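Local coordinates for hemolysin-related protein (Vibrio cholerae serotype O1, PDB 6MLT) that is a secreted biofilm matrix protein that binds calcium and, through a beta-prism lectin fold, probably binds carbohydrate to help the biofilm adhere, at residues A[409-414]-A[428-433]; A[309-314]-A[327-332]; A[295-300]-A[397-402]; A[356-361]-A[369-374]. One frame throughout, in Å; residues are numbered along the deposited sequence.

Contact 1: A[409-414]-A[428-433]; sequences GMNVWS and AVQFLV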
loop_
_atom_site.group_PDB
_atom_site.type_symbol
_atom_site.label_atom_id
_atom_site.label_comp_id
_atom_site.label_asym_id
_atom_site.label_seq_id
_atom_site.Cartn_x
_atom_site.Cartn_y
_atom_site.Cartn_z
ATOM N N GLY A 409 -24.848 -0.139 14.220
ATOM C CA GLY A 409 -25.503 -1.433 14.149
ATOM C C GLY A 409 -26.721 -1.467 15.046
ATOM O O GLY A 409 -27.164 -0.436 15.564
ATOM N N MET A 410 -27.259 -2.673 15.227
ATOM C CA MET A 410 -28.425 -2.871 16.075
ATOM C C MET A 410 -28.336 -4.231 16.752
ATOM O O MET A 410 -27.780 -5.180 16.197
ATOM C CB MET A 410 -29.733 -2.798 15.276
ATOM C CG MET A 410 -29.968 -1.491 14.523
ATOM S SD MET A 410 -31.472 -1.535 13.510
ATOM C CE MET A 410 -32.724 -1.828 14.753
ATOM N N ASN A 411 -28.886 -4.316 17.961
ATOM C CA ASN A 411 -29.259 -5.599 18.537
ATOM C C ASN A 411 -30.703 -5.883 18.145
ATOM O O ASN A 411 -31.554 -4.988 18.177
ATOM C CB ASN A 411 -29.101 -5.597 20.058
ATOM C CG ASN A 411 -27.647 -5.582 20.496
ATOM O OD1 ASN A 411 -26.785 -6.170 19.848
ATOM N ND2 ASN A 411 -27.372 -4.904 21.604
ATOM N N VAL A 412 -30.968 -7.125 17.743
ATOM C CA VAL A 412 -32.252 -7.513 17.170
ATOM C C VAL A 412 -32.767 -8.735 17.918
ATOM O O VAL A 412 -32.030 -9.708 18.110
ATOM C CB VAL A 412 -32.124 -7.809 15.663
ATOM C CG1 VAL A 412 -33.470 -8.194 15.061
ATOM C CG2 VAL A 412 -31.536 -6.598 14.935
ATOM N N TRP A 413 -34.021 -8.673 18.355
ATOM C CA TRP A 413 -34.709 -9.791 18.987
ATOM C C TRP A 413 -35.819 -10.261 18.059
ATOM O O TRP A 413 -36.645 -9.450 17.623
ATOM C CB TRP A 413 -35.332 -9.388 20.325
ATOM C CG TRP A 413 -34.394 -9.121 21.477
ATOM C CD1 TRP A 413 -34.198 -9.913 22.574
ATOM C CD2 TRP A 413 -33.563 -7.969 21.663
ATOM N NE1 TRP A 413 -33.290 -9.331 23.424
ATOM C CE2 TRP A 413 -32.885 -8.136 22.889
ATOM C CE3 TRP A 413 -33.326 -6.814 20.913
ATOM C CZ2 TRP A 413 -31.981 -7.198 23.374
ATOM C CZ3 TRP A 413 -32.434 -5.884 21.395
ATOM C CH2 TRP A 413 -31.771 -6.078 22.613
ATOM N N SER A 414 -35.859 -11.562 17.778
ATOM C CA SER A 414 -36.945 -12.146 16.995
ATOM C C SER A 414 -37.332 -13.478 17.614
ATOM O O SER A 414 -36.504 -14.389 17.703
ATOM C CB SER A 414 -36.549 -12.341 15.534
ATOM O OG SER A 414 -37.628 -12.905 14.796
ATOM N N ALA A 428 -38.017 -6.818 19.077
ATOM C CA ALA A 428 -37.402 -5.708 19.792
ATOM C C ALA A 428 -36.143 -5.284 19.056
ATOM O O ALA A 428 -35.516 -6.077 18.346
ATOM C CB ALA A 428 -37.067 -6.070 21.242
ATOM N N VAL A 429 -35.756 -4.021 19.260
ATOM C CA VAL A 429 -34.548 -3.476 18.657
ATOM C C VAL A 429 -33.833 -2.567 19.645
ATOM O O VAL A 429 -34.427 -2.015 20.574
ATOM C CB VAL A 429 -34.831 -2.690 17.355
ATOM C CG1 VAL A 429 -35.371 -3.604 16.290
ATOM C CG2 VAL A 429 -35.799 -1.542 17.627
ATOM N N GLN A 430 -32.538 -2.404 19.405
ATOM C CA GLN A 430 -31.683 -1.528 20.187
ATOM C C GLN A 430 -30.584 -1.035 19.262
ATOM O O GLN A 430 -30.037 -1.816 18.481
ATOM C CB GLN A 430 -31.100 -2.260 21.401
ATOM C CG GLN A 430 -30.103 -1.461 22.218
ATOM C CD GLN A 430 -29.604 -2.245 23.419
ATOM O OE1 GLN A 430 -29.283 -3.430 23.311
ATOM N NE2 GLN A 430 -29.563 -1.595 24.576
ATOM N N PHE A 431 -30.280 0.255 19.338
ATOM C CA PHE A 431 -29.346 0.882 18.415
ATOM C C PHE A 431 -27.973 1.024 19.053
ATOM O O PHE A 431 -27.855 1.412 20.218
ATOM C CB PHE A 431 -29.866 2.247 17.973
ATOM C CG PHE A 431 -31.233 2.188 17.379
ATOM C CD1 PHE A 431 -31.419 1.710 16.092
ATOM C CD2 PHE A 431 -32.338 2.572 18.112
ATOM C CE1 PHE A 431 -32.687 1.630 15.545
ATOM C CE2 PHE A 431 -33.612 2.497 17.570
ATOM C CZ PHE A 431 -33.782 2.026 16.285
ATOM N N LEU A 432 -26.942 0.714 18.270
ATOM C CA LEU A 432 -25.549 0.779 18.692
ATOM C C LEU A 432 -24.855 1.915 17.951
ATOM O O LEU A 432 -24.948 2.005 16.720
ATOM C CB LEU A 432 -24.841 -0.545 18.405
ATOM C CG LEU A 432 -25.593 -1.803 18.840
ATOM C CD1 LEU A 432 -24.900 -3.058 18.337
ATOM C CD2 LEU A 432 -25.734 -1.834 20.354
ATOM N N VAL A 433 -24.150 2.768 18.697
ATOM C CA VAL A 433 -23.531 3.969 18.151
ATOM C C VAL A 433 -22.076 4.048 18.612
ATOM O O VAL A 433 -21.656 3.369 19.550
ATOM C CB VAL A 433 -24.289 5.246 18.565
ATOM C CG1 VAL A 433 -25.733 5.201 18.053
ATOM C CG2 VAL A 433 -24.266 5.413 20.081
#

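Contact 2: A[309-314]-A[327-332]; sequences QRVLAE and DAIGAN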
loop_
_atom_site.group_PDB
_atom_site.type_symbol
_atom_site.label_atom_id
_atom_site.label_comp_id
_atom_site.label_asym_id
_atom_site.label_seq_id
_atom_site.Cartn_x
_atom_site.Cartn_y
_atom_site.Cartn_z
ATOM N N GLN A 309 -29.460 -10.712 19.273
ATOM C CA GLN A 309 -28.439 -10.970 18.262
ATOM C C GLN A 309 -27.941 -9.651 17.693
ATOM O O GLN A 309 -28.741 -8.802 17.289
ATOM C CB GLN A 309 -28.981 -11.862 17.140
ATOM C CG GLN A 309 -29.535 -13.192 17.642
ATOM C CD GLN A 309 -30.014 -14.096 16.522
ATOM O OE1 GLN A 309 -31.191 -14.452 16.455
ATOM N NE2 GLN A 309 -29.099 -14.480 15.640
ATOM N N ARG A 310 -26.623 -9.487 17.652
ATOM C CA ARG A 310 -26.017 -8.236 17.221
ATOM C C ARG A 310 -25.869 -8.197 15.707
ATOM O O ARG A 310 -25.405 -9.159 15.090
ATOM C CB ARG A 310 -24.646 -8.043 17.870
ATOM C CG ARG A 310 -23.957 -6.738 17.479
ATOM C CD ARG A 310 -22.588 -6.600 18.137
ATOM N NE ARG A 310 -21.620 -7.550 17.596
ATOM C CZ ARG A 310 -20.358 -7.649 18.003
ATOM N NH1 ARG A 310 -19.900 -6.854 18.963
ATOM N NH2 ARG A 310 -19.552 -8.546 17.450
ATOM N N VAL A 311 -26.236 -7.062 15.120
ATOM C CA VAL A 311 -26.140 -6.838 13.684
ATOM C C VAL A 311 -25.354 -5.553 13.480
ATOM O O VAL A 311 -25.845 -4.464 13.801
ATOM C CB VAL A 311 -27.520 -6.744 13.014
ATOM C CG1 VAL A 311 -27.381 -6.411 11.533
ATOM C CG2 VAL A 311 -28.282 -8.036 13.196
ATOM N N LEU A 312 -24.149 -5.671 12.937
ATOM C CA LEU A 312 -23.306 -4.521 12.654
ATOM C C LEU A 312 -23.427 -4.158 11.184
ATOM O O LEU A 312 -23.478 -5.037 10.321
ATOM C CB LEU A 312 -21.844 -4.812 13.009
ATOM C CG LEU A 312 -21.550 -5.137 14.477
ATOM C CD1 LEU A 312 -20.085 -5.517 14.654
ATOM C CD2 LEU A 312 -21.914 -3.967 15.388
ATOM N N ALA A 313 -23.474 -2.858 10.904
ATOM C CA ALA A 313 -23.584 -2.398 9.531
ATOM C C ALA A 313 -22.299 -2.703 8.769
ATOM O O ALA A 313 -21.193 -2.529 9.288
ATOM C CB ALA A 313 -23.873 -0.900 9.505
ATOM N N GLU A 314 -22.449 -3.183 7.539
ATOM C CA GLU A 314 -21.330 -3.401 6.633
ATOM C C GLU A 314 -21.389 -2.375 5.514
ATOM O O GLU A 314 -22.460 -2.124 4.949
ATOM C CB GLU A 314 -21.358 -4.812 6.045
ATOM C CG GLU A 314 -20.922 -5.891 7.012
ATOM C CD GLU A 314 -21.119 -7.285 6.447
ATOM O OE1 GLU A 314 -21.487 -7.400 5.258
ATOM O OE2 GLU A 314 -20.911 -8.264 7.193
ATOM N N ASP A 327 -39.827 -7.136 9.545
ATOM C CA ASP A 327 -39.735 -8.590 9.541
ATOM C C ASP A 327 -38.337 -9.116 9.817
ATOM O O ASP A 327 -38.197 -10.113 10.528
ATOM C CB ASP A 327 -40.232 -9.130 8.202
ATOM C CG ASP A 327 -41.685 -8.790 7.970
ATOM O OD1 ASP A 327 -42.514 -9.138 8.843
ATOM O OD2 ASP A 327 -41.987 -8.132 6.956
ATOM N N ALA A 328 -37.300 -8.477 9.284
ATOM C CA ALA A 328 -35.952 -8.979 9.496
ATOM C C ALA A 328 -34.949 -7.861 9.269
ATOM O O ALA A 328 -35.192 -6.930 8.497
ATOM C CB ALA A 328 -35.640 -10.163 8.579
ATOM N N ILE A 329 -33.814 -7.972 9.955
ATOM C CA ILE A 329 -32.740 -6.992 9.872
ATOM C C ILE A 329 -31.425 -7.748 9.776
ATOM O O ILE A 329 -31.213 -8.727 10.498
ATOM C CB ILE A 329 -32.732 -6.047 11.090
ATOM C CG1 ILE A 329 -34.041 -5.266 11.166
ATOM C CG2 ILE A 329 -31.544 -5.089 11.017
ATOM C CD1 ILE A 329 -34.214 -4.508 12.473
ATOM N N GLY A 330 -30.539 -7.294 8.893
ATOM C CA GLY A 330 -29.239 -7.930 8.768
ATOM C C GLY A 330 -28.236 -6.977 8.158
ATOM O O GLY A 330 -28.582 -5.888 7.699
ATOM N N ALA A 331 -26.965 -7.395 8.179
ATOM C CA ALA A 331 -25.937 -6.605 7.513
ATOM C C ALA A 331 -26.129 -6.625 6.005
ATOM O O ALA A 331 -25.813 -5.645 5.321
ATOM C CB ALA A 331 -24.547 -7.121 7.882
ATOM N N ASN A 332 -26.662 -7.723 5.478
ATOM C CA ASN A 332 -26.979 -7.847 4.065
ATOM C C ASN A 332 -28.147 -8.813 3.933
ATOM O O ASN A 332 -28.591 -9.420 4.910
ATOM C CB ASN A 332 -25.764 -8.331 3.269
ATOM C CG ASN A 332 -25.195 -9.612 3.820
ATOM O OD1 ASN A 332 -25.831 -10.665 3.752
ATOM N ND2 ASN A 332 -23.993 -9.535 4.376
#

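Contact 3: A[295-300]-A[397-402]; sequences AQSAVY and VRYDIP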
loop_
_atom_site.group_PDB
_atom_site.type_symbol
_atom_site.label_atom_id
_atom_site.label_comp_id
_atom_site.label_asym_id
_atom_site.label_seq_id
_atom_site.Cartn_x
_atom_site.Cartn_y
_atom_site.Cartn_z
ATOM N N ALA A 295 -21.634 2.989 22.771
ATOM C CA ALA A 295 -22.857 3.330 23.484
ATOM C C ALA A 295 -24.035 2.699 22.756
ATOM O O ALA A 295 -23.909 2.214 21.628
ATOM C CB ALA A 295 -23.036 4.845 23.599
ATOM N N GLN A 296 -25.191 2.725 23.414
ATOM C CA GLN A 296 -26.383 2.108 22.859
ATOM C C GLN A 296 -27.620 2.808 23.400
ATOM O O GLN A 296 -27.591 3.453 24.452
ATOM C CB GLN A 296 -26.432 0.613 23.183
ATOM C CG GLN A 296 -26.421 0.311 24.666
ATOM C CD GLN A 296 -26.189 -1.152 24.954
ATOM O OE1 GLN A 296 -25.633 -1.878 24.128
ATOM N NE2 GLN A 296 -26.616 -1.599 26.125
ATOM N N SER A 297 -28.714 2.670 22.657
ATOM C CA SER A 297 -30.007 3.157 23.098
ATOM C C SER A 297 -30.611 2.182 24.103
ATOM O O SER A 297 -30.029 1.145 24.431
ATOM C CB SER A 297 -30.938 3.320 21.903
ATOM O OG SER A 297 -31.283 2.043 21.386
ATOM N N ALA A 298 -31.811 2.504 24.581
ATOM C CA ALA A 298 -32.596 1.534 25.322
ATOM C C ALA A 298 -33.099 0.449 24.368
ATOM O O ALA A 298 -32.976 0.551 23.143
ATOM C CB ALA A 298 -33.769 2.216 26.025
ATOM N N VAL A 299 -33.663 -0.608 24.945
ATOM C CA VAL A 299 -34.307 -1.668 24.175
ATOM C C VAL A 299 -35.755 -1.272 23.935
ATOM O O VAL A 299 -36.481 -0.935 24.879
ATOM C CB VAL A 299 -34.222 -3.017 24.911
ATOM C CG1 VAL A 299 -34.930 -4.108 24.110
ATOM C CG2 VAL A 299 -32.769 -3.396 25.158
ATOM N N TYR A 300 -36.181 -1.318 22.678
ATOM C CA TYR A 300 -37.547 -0.973 22.294
ATOM C C TYR A 300 -38.257 -2.221 21.785
ATOM O O TYR A 300 -37.842 -2.810 20.783
ATOM C CB TYR A 300 -37.542 0.123 21.227
ATOM C CG TYR A 300 -36.666 1.298 21.593
ATOM C CD1 TYR A 300 -37.011 2.149 22.637
ATOM C CD2 TYR A 300 -35.484 1.545 20.907
ATOM C CE1 TYR A 300 -36.206 3.217 22.985
ATOM C CE2 TYR A 300 -34.674 2.612 21.246
ATOM C CZ TYR A 300 -35.043 3.444 22.284
ATOM O OH TYR A 300 -34.245 4.506 22.625
ATOM N N VAL A 397 -41.369 5.909 20.148
ATOM C CA VAL A 397 -40.256 6.501 20.883
ATOM C C VAL A 397 -39.191 6.922 19.881
ATOM O O VAL A 397 -39.019 6.296 18.831
ATOM C CB VAL A 397 -39.659 5.522 21.922
ATOM C CG1 VAL A 397 -38.429 6.127 22.607
ATOM C CG2 VAL A 397 -40.700 5.153 22.958
ATOM N N ARG A 398 -38.465 7.984 20.213
ATOM C CA ARG A 398 -37.364 8.453 19.382
ATOM C C ARG A 398 -36.035 8.223 20.082
ATOM O O ARG A 398 -35.896 8.485 21.281
ATOM C CB ARG A 398 -37.488 9.936 19.043
ATOM C CG ARG A 398 -36.217 10.452 18.351
ATOM C CD ARG A 398 -36.380 11.803 17.728
ATOM N NE ARG A 398 -37.208 11.762 16.529
ATOM C CZ ARG A 398 -37.188 12.694 15.585
ATOM N NH1 ARG A 398 -36.367 13.733 15.687
ATOM N NH2 ARG A 398 -37.978 12.582 14.530
ATOM N N TYR A 399 -35.061 7.743 19.319
ATOM C CA TYR A 399 -33.669 7.705 19.745
ATOM C C TYR A 399 -32.878 8.636 18.840
ATOM O O TYR A 399 -32.910 8.488 17.613
ATOM C CB TYR A 399 -33.099 6.288 19.693
ATOM C CG TYR A 399 -31.634 6.244 20.057
ATOM C CD1 TYR A 399 -31.220 6.508 21.353
ATOM C CD2 TYR A 399 -30.666 5.950 19.106
ATOM C CE1 TYR A 399 -29.874 6.478 21.701
ATOM C CE2 TYR A 399 -29.320 5.915 19.441
ATOM C CZ TYR A 399 -28.933 6.181 20.742
ATOM O OH TYR A 399 -27.603 6.155 21.093
ATOM N N ASP A 400 -32.198 9.608 19.441
ATOM C CA ASP A 400 -31.315 10.507 18.711
ATOM C C ASP A 400 -29.901 9.944 18.726
ATOM O O ASP A 400 -29.394 9.554 19.784
ATOM C CB ASP A 400 -31.329 11.908 19.326
ATOM C CG ASP A 400 -32.666 12.606 19.164
ATOM O OD1 ASP A 400 -33.168 12.674 18.024
ATOM O OD2 ASP A 400 -33.216 13.079 20.180
ATOM N N ILE A 401 -29.275 9.887 17.555
ATOM C CA ILE A 401 -27.859 9.542 17.469
ATOM C C ILE A 401 -27.090 10.680 18.132
ATOM O O ILE A 401 -27.265 11.842 17.739
ATOM C CB ILE A 401 -27.407 9.327 16.017
ATOM C CG1 ILE A 401 -28.321 8.318 15.314
ATOM C CG2 ILE A 401 -25.951 8.856 15.976
ATOM C CD1 ILE A 401 -28.387 6.957 15.989
ATOM N N PRO A 402 -26.249 10.415 19.131
ATOM C CA PRO A 402 -25.531 11.511 19.788
ATOM C C PRO A 402 -24.688 12.306 18.805
ATOM O O PRO A 402 -24.135 11.765 17.845
ATOM C CB PRO A 402 -24.654 10.791 20.818
ATOM C CG PRO A 402 -25.326 9.502 21.053
ATOM C CD PRO A 402 -25.931 9.114 19.743
HETATM O O HOH W 1 -35.338 6.625 23.784
#

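Contact 4: A[356-361]-A[369-374]; sequences DVTYGK and GVLEMS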
loop_
_atom_site.group_PDB
_atom_site.type_symbol
_atom_site.label_atom_id
_atom_site.label_comp_id
_atom_site.label_asym_id
_atom_site.label_seq_id
_atom_site.Cartn_x
_atom_site.Cartn_y
_atom_site.Cartn_z
ATOM N N ASP A 356 -37.279 6.876 14.865
ATOM C CA ASP A 356 -38.533 6.721 15.587
ATOM C C ASP A 356 -38.974 5.267 15.462
ATOM O O ASP A 356 -39.123 4.754 14.346
ATOM C CB ASP A 356 -39.605 7.659 15.030
ATOM C CG ASP A 356 -39.246 9.124 15.202
ATOM O OD1 ASP A 356 -39.025 9.552 16.352
ATOM O OD2 ASP A 356 -39.170 9.846 14.188
ATOM N N VAL A 357 -39.174 4.608 16.600
ATOM C CA VAL A 357 -39.567 3.204 16.647
ATOM C C VAL A 357 -40.983 3.124 17.188
ATOM O O VAL A 357 -41.270 3.651 18.271
ATOM C CB VAL A 357 -38.614 2.373 17.519
ATOM C CG1 VAL A 357 -39.043 0.900 17.531
ATOM C CG2 VAL A 357 -37.197 2.512 17.025
ATOM N N THR A 358 -41.860 2.461 16.440
ATOM C CA THR A 358 -43.224 2.181 16.864
ATOM C C THR A 358 -43.326 0.688 17.135
ATOM O O THR A 358 -43.070 -0.127 16.241
ATOM C CB THR A 358 -44.235 2.612 15.803
ATOM O OG1 THR A 358 -44.113 4.018 15.569
ATOM C CG2 THR A 358 -45.664 2.306 16.256
ATOM N N TYR A 359 -43.673 0.332 18.367
ATOM C CA TYR A 359 -43.809 -1.061 18.758
ATOM C C TYR A 359 -45.117 -1.250 19.512
ATOM O O TYR A 359 -45.606 -0.338 20.189
ATOM C CB TYR A 359 -42.618 -1.530 19.620
ATOM C CG TYR A 359 -42.398 -0.742 20.886
ATOM C CD1 TYR A 359 -41.614 0.407 20.888
ATOM C CD2 TYR A 359 -42.964 -1.150 22.083
ATOM C CE1 TYR A 359 -41.406 1.129 22.053
ATOM C CE2 TYR A 359 -42.765 -0.433 23.252
ATOM C CZ TYR A 359 -41.985 0.702 23.229
ATOM O OH TYR A 359 -41.786 1.409 24.388
ATOM N N GLY A 360 -45.685 -2.443 19.378
ATOM C CA GLY A 360 -46.941 -2.735 20.036
ATOM C C GLY A 360 -47.578 -3.984 19.460
ATOM O O GLY A 360 -46.897 -4.847 18.899
ATOM N N LYS A 361 -48.894 -4.061 19.608
ATOM C CA LYS A 361 -49.649 -5.237 19.203
ATOM C C LYS A 361 -50.018 -5.131 17.729
ATOM O O LYS A 361 -50.692 -4.182 17.314
ATOM C CB LYS A 361 -50.902 -5.397 20.055
ATOM C CG LYS A 361 -51.629 -6.707 19.834
ATOM C CD LYS A 361 -52.817 -6.824 20.778
ATOM C CE LYS A 361 -53.059 -8.254 21.210
ATOM N NZ LYS A 361 -53.956 -8.319 22.399
ATOM N N GLY A 369 -44.602 -6.696 18.691
ATOM C CA GLY A 369 -43.300 -6.539 18.077
ATOM C C GLY A 369 -43.084 -5.141 17.546
ATOM O O GLY A 369 -43.825 -4.211 17.862
ATOM N N VAL A 370 -42.041 -5.005 16.732
ATOM C CA VAL A 370 -41.722 -3.731 16.098
ATOM C C VAL A 370 -42.555 -3.592 14.829
ATOM O O VAL A 370 -42.444 -4.405 13.904
ATOM C CB VAL A 370 -40.220 -3.623 15.795
ATOM C CG1 VAL A 370 -39.909 -2.339 15.044
ATOM C CG2 VAL A 370 -39.425 -3.682 17.098
ATOM N N LEU A 371 -43.388 -2.552 14.785
ATOM C CA LEU A 371 -44.315 -2.312 13.684
ATOM C C LEU A 371 -43.719 -1.385 12.638
ATOM O O LEU A 371 -43.950 -1.574 11.439
ATOM C CB LEU A 371 -45.621 -1.717 14.222
ATOM C CG LEU A 371 -46.231 -2.467 15.404
ATOM C CD1 LEU A 371 -47.442 -1.720 15.942
ATOM C CD2 LEU A 371 -46.617 -3.893 15.014
ATOM N N GLU A 372 -42.944 -0.393 13.066
ATOM C CA GLU A 372 -42.386 0.572 12.132
ATOM C C GLU A 372 -41.127 1.186 12.718
ATOM O O GLU A 372 -41.006 1.361 13.935
ATOM C CB GLU A 372 -43.397 1.682 11.793
ATOM C CG GLU A 372 -42.922 2.622 10.683
ATOM C CD GLU A 372 -43.668 3.930 10.652
ATOM O OE1 GLU A 372 -44.816 3.953 10.163
ATOM O OE2 GLU A 372 -43.098 4.937 11.122
ATOM N N MET A 373 -40.186 1.505 11.831
ATOM C CA MET A 373 -39.054 2.352 12.164
ATOM C C MET A 373 -38.963 3.438 11.109
ATOM O O MET A 373 -39.107 3.161 9.914
ATOM C CB MET A 373 -37.748 1.553 12.237
ATOM C CG MET A 373 -37.743 0.501 13.332
ATOM S SD MET A 373 -36.114 -0.232 13.551
ATOM C CE MET A 373 -35.865 -1.020 11.966
ATOM N N SER A 374 -38.761 4.675 11.551
ATOM C CA SER A 374 -38.608 5.814 10.653
ATOM C C SER A 374 -37.256 6.457 10.925
ATOM O O SER A 374 -37.026 6.995 12.015
ATOM C CB SER A 374 -39.750 6.809 10.840
ATOM O OG SER A 374 -39.642 7.864 9.916
HETATM O O HOH W 2 -42.099 5.134 14.051
HETATM O O HOH W 3 -36.526 9.668 12.961
#

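Contact 1: A[409-414]-A[428-433]
Met410 and Val429 make the tightest spot of this antiparallel strand pair, with CE of Met410 only 3.5 Å from CB of Val429, closer than carbons usually pack. The Met410 chain runs alongside Phe431, and the bend at its last torsion (chi3 60°) sets CE between Val429 and the Phe431 ring, touching both. On the way, SD lies 5.0 Å from the centroid of the Phe431 ring, an oblique Met-aromatic contact; a flexible thioether suits a slot between a ring and a branched side chain.

The face carrying Asn411, Trp413, Ala428, Gln430 and Leu432 is less tightly fitted and more polar, though still buried. Asn411 ND2 donates a nearly straight bond to Gln430 OE1 (3.0 Å, 169° at the hydrogen). The acceptor lies in the Asn411 amide plane, yet the donor stands above the Gln430 carbonyl plane, since the two amides are turned 61° apart. Trp413 brings CE3 to 3.8 Å from the small CB of Ala428, while CB of Gln430 sits at the edge of the indole.

Gln430 NE2 bonds Ser297 O, so both ends of this buried amide are engaged and its rotation is fixed. One face thus coheres by close apolar fit; the other adds a directional amide bond to its apolar contacts.

Contact 2: A[309-314]-A[327-332]
Ala331 and Val311 bury the most surface here, with Glu314 next, and between them they join the edge strand 309-312 and the residues that follow it to the end of segment 327-332 without any backbone pairing. Val311 points its CG1 branch, placed opposite the backbone N (chi1 176°), at the peptide link between Gly330 and Ala331: CG1 stands 3.5 Å from C of Gly330 and equally 3.5 Å from N of Ala331. A compact branched side chain suits this place, where it packs directly against the Gly330-Ala331 peptide. The other branch, CG2, is 4.0 Å from Ile329 O.

Ala331 answers with its single methyl, CB, which lies 3.4 Å from Leu312 O. The same methyl lies against Glu314, whose extended chain runs past it so that CD comes within 3.7 Å of CB. Beyond it, Asn332 ND2 reaches OE1 of Glu314 at 3.4 Å in a weak hydrogen bond, the carboxylate and amide planes being 48° apart. Glu314 is exposed and poorly ordered, so this outer link is probably a light one; the stronger polar tie of Asn332 is from OD1 to Gln334 N.

Strand 309-312 is the edge of one sheet of the beta-prism, bonded to strand 405-413, whereas strand 326-330 lies within a second sheet, between strands 317-322 and 336-338. Val311 also touches Leu318 and Ile337 of that second sheet, so the contact belongs to the packing where two sheets of the prism come together.

Contact 3: A[295-300]-A[397-402]
Tyr399 reaches from its strand to Ser297, and each step along its side chain meets segment 295-300. With CG placed opposite the backbone N (chi1 177°), the ring is directed at that segment. CB comes first, 3.6 Å from Tyr300 OH. CG is then 3.5 Å from Ser297 CB, and CD1 is closer still, at 3.2 Å from the same CB. CE1 touches both CB and CA of Ser297, while CD2 and CE2 are farther off, so the serine methylene sits over the ring face but displaced toward the CD1-CE1 side. This is a CH-pi contact: CB stands 3.3 Å from the ring centroid and 16° off the ring normal. CZ continues over Ser297, and OH ends beside the backbone where Gln296 joins Ser297.

Serine suits the position because it lays a small CH2 on the ring while its hydroxyl serves the backbone. OG donates to a lone pair of Ala298 O, in the carbonyl plane, and is also bonded by Phe431 N. In the beta-prism fold, built of three four-stranded sheets, segment 295-300 lies on an edge strand of one sheet and strand 394-400 on the edge of another, so these side chains pack between the edges of two sheets.

Farther along, Tyr300 crosses Val397 at about a right angle, with CE1 3.7 Å from CG1 of the valine. Tyrosine adds a polar tip to this apolar wall: a water held 2.7 Å from Tyr300 OH donates to Arg398 O at 3.2 Å, bridging the two segments.

Contact 4: A[356-361]-A[369-374]
Strands 356-359 and 370-374 run antiparallel at 163°, paired from Asp356-Ser374 to Gly360-Gly369 but shifted by one residue at a classic beta bulge, where Leu371 and Glu372 both face Thr358. Thr358 O accepts two bonds there, from Leu371 N at 2.8 Å and Glu372 N at 3.2 Å, both in its carbonyl plane.

The extra residue of the bulge, Leu371, turns its side chain toward the facing strand. Its CB lies 3.6 Å from Thr358 O, and CD1 and CD2 pack along the backbone of Gly360, where the chain turns a corner. On the face carrying Val357, Val370 and Met373, CG1 of Val357 meets CG1 of Val370 at 4.2 Å, branched residues that suit an extended strand and an apolar face. Tyr359, on the same side, has CG between the backbone N and the carbonyl carbon (chi1 58°), and its ring leads away while CB rests by Gly369 O.

The face of Asp356, Thr358, Glu372 and Ser374 is polar and watered. One water lies 2.8 Å from Thr358 OG1 and donates to Glu372 OE2 at 3.1 Å; another donates to Asp356 OD2 at 2.9 Å and to Ser374 O, also at 2.9 Å. Stronger ties lead outward: Asp356 forms a salt bridge with Arg398, Thr358 OG1 bonds Thr396 OG1, and Glu372 OE1 accepts from Lys388 N. The acidic groups are therefore probably stabilised as carboxylates, and the pair combines a largely apolar face with a hydrated one where Arg398 of the adjacent strand meets the charge of Asp356 and a backbone N-H holds Glu372.

Overall arrangement
All four contacts lie in the beta-prism, away from the annotated calcium and sodium sites. Contact 1 is central: its strands are the inner pair of the sheet whose edge strands supply 309-314 to contact 2 and 295-300 to contact 3, with centres about 8 Å and 10 Å away. Contacts 2 and 3 stand about 17 Å apart and do not touch. Contact 4 belongs to another sheet, shared with strand 394-400 of contact 3, about 13 Å from both contacts 1 and 3. Its Met373 meets contact 1 through SD, 3.9 Å from Met410 CE, and contact 2 through CE, 3.9 Å from Ile329 CD1, so side chains of three sheets converge in one core.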